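Local coordinates for DNA repair protein rhp9/CRB2 (Schizosaccharomyces pombe, PDB 2FHD), which probably acts in the DNA damage checkpoint, its tandem tudor domains recognising a methylated lysine of histone H4, at residues A[78-89]-A[99-110]. Numbering follows the deposited sequence.
Sequences IKHTVVKTFRST and DALNNDMVILAH. With PO4 (phosphate ion), chain K.
Strands 80-86 and 105-110 pair antiparallel as neighbours in the five-stranded, SH3-like sheet of the second tudor domain, and the loops at their ends prolong the contact. Thr81 and Ala109 form a hydrogen-bonded pair, joined by Thr81 N to Ala109 O at 2.9 Å and the return bond. Farther along, two classic beta bulges, Val83 and Lys84 facing Ile107, then Asp104 and Met105 facing Phe86, accentuate the twist of the ribbon; at the second, Phe86 O accepts from both Asp104 N and Met105 N.

Phe86 lies back across the neighbouring strand because its CG stands between the backbone N and the carbonyl carbon (chi1 67°). One ring face thus covers selenomethionine Met105, whose CB is 3.7 Å from the ring centroid, while Ile107 CG1 meets the ring edge. At the far end His110 ND1 donates to Lys79 O at 2.9 Å, nearly in line with the carbonyl, and Ile78 CG2 lies over one face of the His110 ring in a CH-pi contact. His110 CB in turn rests over a face of the His80 ring, a flat surface well suited to this close crossing.

Past the second bulge, Ser88 OG donates to Asp104 OD2 at 2.5 Å, a small hydroxyl fitting tightly beside the carboxylate. Arg87 is long enough to reach the type I turn 99-102: NE bonds Asn102 O at 2.9 Å, NH2 weakly reaches Asn102 OD1, and NH1 holds Thr89 O and Glu91 O. Shortened to an alanine, this side chain is likely to leave the Asn102 carbonyl without its NE donor and the turn less firmly tied to 87-89.

Val82, Val106 and Leu108 share one face, where Val82 sits between the other two, its CG1 4.0 Å from Val106 CG2 and its CG2 4.0 Å from Leu108 CD2; Val82 and Leu108 also touch Val70 of strand 69-72, while Val106 packs on Val117 of strand 113-118, the ribbon's other neighbour.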
loop_
_atom_site.group_PDB
_atom_site.type_symbol
_atom_site.label_atom_id
_atom_site.label_comp_id
_atom_site.label_asym_id
_atom_site.label_seq_id
_atom_site.Cartn_x
_atom_site.Cartn_y
_atom_site.Cartn_z
ATOM N N ILE A 78 5.022 7.836 32.383
ATOM C CA ILE A 78 6.072 8.232 33.284
ATOM C C ILE A 78 7.324 8.538 32.470
ATOM O O ILE A 78 7.817 7.702 31.737
ATOM C CB ILE A 78 6.414 7.064 34.231
ATOM C CG1 ILE A 78 5.178 6.564 34.985
ATOM C CG2 ILE A 78 7.457 7.505 35.202
ATOM C CD1 ILE A 78 5.448 5.232 35.848
ATOM N N LYS A 79 7.804 9.751 32.573
ATOM C CA LYS A 79 8.981 10.164 31.856
ATOM C C LYS A 79 10.245 9.600 32.509
ATOM O O LYS A 79 10.325 9.583 33.725
ATOM C CB LYS A 79 9.012 11.710 31.760
ATOM C CG LYS A 79 8.055 12.221 30.739
ATOM C CD LYS A 79 8.291 13.657 30.350
ATOM C CE LYS A 79 7.244 14.037 29.357
ATOM N NZ LYS A 79 7.336 15.458 28.895
ATOM N N HIS A 80 11.221 9.169 31.700
ATOM C CA HIS A 80 12.441 8.548 32.169
ATOM C C HIS A 80 13.611 9.211 31.494
ATOM O O HIS A 80 13.417 9.800 30.518
ATOM C CB HIS A 80 12.405 7.032 31.798
ATOM C CG HIS A 80 11.470 6.247 32.653
ATOM N ND1 HIS A 80 11.906 5.443 33.683
ATOM C CD2 HIS A 80 10.115 6.177 32.672
ATOM C CE1 HIS A 80 10.867 4.868 34.270
ATOM N NE2 HIS A 80 9.766 5.320 33.697
ATOM N N THR A 81 14.827 9.085 31.975
ATOM C CA THR A 81 15.982 9.490 31.209
ATOM C C THR A 81 16.716 8.202 30.730
ATOM O O THR A 81 16.677 7.130 31.365
ATOM C CB THR A 81 16.950 10.452 32.005
ATOM O OG1 THR A 81 17.379 9.772 33.195
ATOM C CG2 THR A 81 16.202 11.617 32.497
ATOM N N VAL A 82 17.366 8.319 29.589
ATOM C CA VAL A 82 18.084 7.279 29.052
ATOM C C VAL A 82 19.378 7.097 29.828
ATOM O O VAL A 82 20.138 8.030 30.130
ATOM C CB VAL A 82 18.323 7.532 27.557
ATOM C CG1 VAL A 82 19.306 6.496 26.988
ATOM C CG2 VAL A 82 16.930 7.574 26.764
ATOM N N VAL A 83 19.614 5.849 30.187
ATOM C CA VAL A 83 20.880 5.505 30.815
ATOM C C VAL A 83 21.816 4.962 29.754
ATOM O O VAL A 83 22.816 5.556 29.563
ATOM C CB VAL A 83 20.709 4.520 32.062
ATOM C CG1 VAL A 83 22.120 4.158 32.607
ATOM C CG2 VAL A 83 19.876 5.177 33.143
ATOM N N LYS A 84 21.466 3.911 29.021
ATOM C CA LYS A 84 22.359 3.283 28.028
ATOM C C LYS A 84 21.553 2.426 27.081
ATOM O O LYS A 84 20.574 1.831 27.473
ATOM C CB LYS A 84 23.433 2.418 28.738
ATOM C CG LYS A 84 24.430 1.664 27.802
ATOM C CD LYS A 84 25.766 1.211 28.456
ATOM C CE LYS A 84 26.886 2.308 28.300
ATOM N NZ LYS A 84 27.304 2.440 26.798
ATOM N N THR A 85 21.917 2.368 25.817
ATOM C CA THR A 85 21.284 1.433 24.881
ATOM C C THR A 85 22.352 0.342 24.593
ATOM O O THR A 85 23.587 0.616 24.666
ATOM C CB THR A 85 20.986 2.142 23.544
ATOM O OG1 THR A 85 22.216 2.740 23.153
ATOM C CG2 THR A 85 19.909 3.282 23.670
ATOM N N PHE A 86 21.890 -0.875 24.296
ATOM C CA PHE A 86 22.765 -1.942 23.982
ATOM C C PHE A 86 22.077 -2.956 23.098
ATOM O O PHE A 86 20.865 -2.907 22.952
ATOM C CB PHE A 86 23.354 -2.552 25.293
ATOM C CG PHE A 86 22.351 -3.255 26.168
ATOM C CD1 PHE A 86 21.668 -2.568 27.149
ATOM C CD2 PHE A 86 22.118 -4.631 26.037
ATOM C CE1 PHE A 86 20.783 -3.220 28.005
ATOM C CE2 PHE A 86 21.223 -5.304 26.905
ATOM C CZ PHE A 86 20.512 -4.565 27.895
ATOM N N ARG A 87 22.863 -3.851 22.477
ATOM C CA ARG A 87 22.335 -5.005 21.775
ATOM C C ARG A 87 22.399 -6.338 22.609
ATOM O O ARG A 87 23.470 -6.826 22.994
ATOM C CB ARG A 87 23.018 -5.125 20.391
ATOM C CG ARG A 87 22.312 -6.104 19.456
ATOM C CD ARG A 87 23.094 -6.353 18.170
ATOM N NE ARG A 87 22.080 -6.217 17.134
ATOM C CZ ARG A 87 21.381 -7.207 16.574
ATOM N NH1 ARG A 87 21.639 -8.502 16.850
ATOM N NH2 ARG A 87 20.468 -6.883 15.659
ATOM N N SER A 88 21.238 -6.916 22.874
ATOM C CA SER A 88 21.144 -8.043 23.778
ATOM C C SER A 88 21.527 -9.350 23.114
ATOM O O SER A 88 21.609 -10.374 23.765
ATOM C CB SER A 88 19.719 -8.220 24.324
ATOM O OG SER A 88 18.890 -8.759 23.302
ATOM N N THR A 89 21.722 -9.356 21.816
ATOM C CA THR A 89 21.859 -10.630 21.160
ATOM C C THR A 89 22.619 -10.515 19.881
ATOM O O THR A 89 22.788 -9.428 19.330
ATOM C CB THR A 89 20.507 -11.247 20.828
ATOM O OG1 THR A 89 20.750 -12.556 20.300
ATOM C CG2 THR A 89 19.826 -10.393 19.762
ATOM N N ASP A 99 17.145 0.242 16.761
ATOM C CA ASP A 99 17.271 1.642 16.429
ATOM C C ASP A 99 18.358 1.769 15.351
ATOM O O ASP A 99 18.795 0.746 14.770
ATOM C CB ASP A 99 17.622 2.421 17.701
ATOM C CG ASP A 99 19.054 2.099 18.254
ATOM O OD1 ASP A 99 19.798 1.219 17.703
ATOM O OD2 ASP A 99 19.454 2.787 19.227
ATOM N N ALA A 100 18.844 2.992 15.117
ATOM C CA ALA A 100 19.730 3.272 14.007
ATOM C C ALA A 100 21.137 2.701 14.204
ATOM O O ALA A 100 21.954 2.705 13.280
ATOM C CB ALA A 100 19.805 4.766 13.713
ATOM N N LEU A 101 21.454 2.249 15.401
ATOM C CA LEU A 101 22.786 1.641 15.586
ATOM C C LEU A 101 22.649 0.119 15.808
ATOM O O LEU A 101 23.596 -0.568 16.187
ATOM C CB LEU A 101 23.453 2.260 16.811
ATOM C CG LEU A 101 23.667 3.769 16.854
ATOM C CD1 LEU A 101 24.002 4.022 18.282
ATOM C CD2 LEU A 101 24.847 4.108 15.879
ATOM N N ASN A 102 21.456 -0.405 15.568
ATOM C CA ASN A 102 21.230 -1.834 15.712
ATOM C C ASN A 102 21.162 -2.297 17.182
ATOM O O ASN A 102 21.298 -3.479 17.443
ATOM C CB ASN A 102 22.292 -2.614 14.969
ATOM C CG ASN A 102 21.733 -3.817 14.272
ATOM O OD1 ASN A 102 20.512 -3.983 14.150
ATOM N ND2 ASN A 102 22.614 -4.656 13.786
ATOM N N ASN A 103 20.939 -1.365 18.125
ATOM C CA ASN A 103 20.521 -1.722 19.440
ATOM C C ASN A 103 19.082 -2.126 19.497
ATOM O O ASN A 103 18.227 -1.719 18.750
ATOM C CB ASN A 103 20.774 -0.622 20.522
ATOM C CG ASN A 103 22.198 -0.130 20.512
ATOM O OD1 ASN A 103 23.126 -0.928 20.676
ATOM N ND2 ASN A 103 22.390 1.190 20.267
ATOM N N ASP A 104 18.831 -2.769 20.586
ATOM C CA ASP A 104 17.722 -3.595 20.852
ATOM C C ASP A 104 17.029 -3.233 22.160
ATOM O O ASP A 104 15.830 -3.444 22.328
ATOM C CB ASP A 104 18.528 -4.873 21.221
ATOM C CG ASP A 104 17.751 -5.935 21.147
ATOM O OD1 ASP A 104 16.746 -5.637 20.421
ATOM O OD2 ASP A 104 18.032 -6.894 21.809
HETATM N N MSE A 105 17.852 -2.841 23.146
HETATM C CA MSE A 105 17.417 -2.670 24.548
HETATM C C MSE A 105 17.805 -1.282 24.999
HETATM O O MSE A 105 18.822 -0.727 24.599
HETATM C CB MSE A 105 18.086 -3.685 25.518
HETATM C CG MSE A 105 17.749 -5.159 25.196
HETATM SE SE MSE A 105 15.890 -5.486 25.717
HETATM C CE MSE A 105 15.087 -6.492 24.029
ATOM N N VAL A 106 16.999 -0.728 25.880
ATOM C CA VAL A 106 17.427 0.488 26.527
ATOM C C VAL A 106 17.183 0.432 28.044
ATOM O O VAL A 106 16.142 -0.046 28.500
ATOM C CB VAL A 106 16.751 1.729 25.848
ATOM C CG1 VAL A 106 15.276 1.637 25.965
ATOM C CG2 VAL A 106 17.318 3.045 26.431
ATOM N N ILE A 107 18.130 0.934 28.801
ATOM C CA ILE A 107 17.950 1.173 30.226
ATOM C C ILE A 107 17.529 2.661 30.504
ATOM O O ILE A 107 18.183 3.636 30.067
ATOM C CB ILE A 107 19.279 0.833 30.991
ATOM C CG1 ILE A 107 19.785 -0.559 30.651
ATOM C CG2 ILE A 107 19.119 1.080 32.533
ATOM C CD1 ILE A 107 21.314 -0.748 31.116
ATOM N N LEU A 108 16.423 2.793 31.228
ATOM C CA LEU A 108 15.710 4.025 31.564
ATOM C C LEU A 108 15.718 4.251 33.069
ATOM O O LEU A 108 15.602 3.290 33.818
ATOM C CB LEU A 108 14.281 3.860 31.155
ATOM C CG LEU A 108 14.106 3.732 29.649
ATOM C CD1 LEU A 108 12.622 3.667 29.289
ATOM C CD2 LEU A 108 14.801 4.909 28.928
ATOM N N ALA A 109 15.841 5.510 33.514
ATOM C CA ALA A 109 15.875 5.875 34.938
ATOM C C ALA A 109 14.778 6.844 35.261
ATOM O O ALA A 109 14.412 7.724 34.475
ATOM C CB ALA A 109 17.224 6.476 35.313
ATOM N N HIS A 110 14.192 6.654 36.422
ATOM C CA HIS A 110 13.215 7.595 36.934
ATOM C C HIS A 110 13.554 7.739 38.366
ATOM O O HIS A 110 13.106 6.983 39.237
ATOM C CB HIS A 110 11.780 7.192 36.754
ATOM C CG HIS A 110 10.823 8.184 37.318
ATOM N ND1 HIS A 110 10.413 9.299 36.621
ATOM C CD2 HIS A 110 10.189 8.237 38.523
ATOM C CE1 HIS A 110 9.576 9.997 37.374
ATOM N NE2 HIS A 110 9.421 9.371 38.527
HETATM P P PO4 K . 6.395 12.327 35.068
HETATM O O1 PO4 K . 6.089 11.862 33.667
HETATM O O2 PO4 K . 5.613 13.628 35.291
HETATM O O3 PO4 K . 5.880 11.297 36.076
HETATM O O4 PO4 K . 7.910 12.466 35.293
HETATM O O HOH W 1 15.882 10.323 35.997
#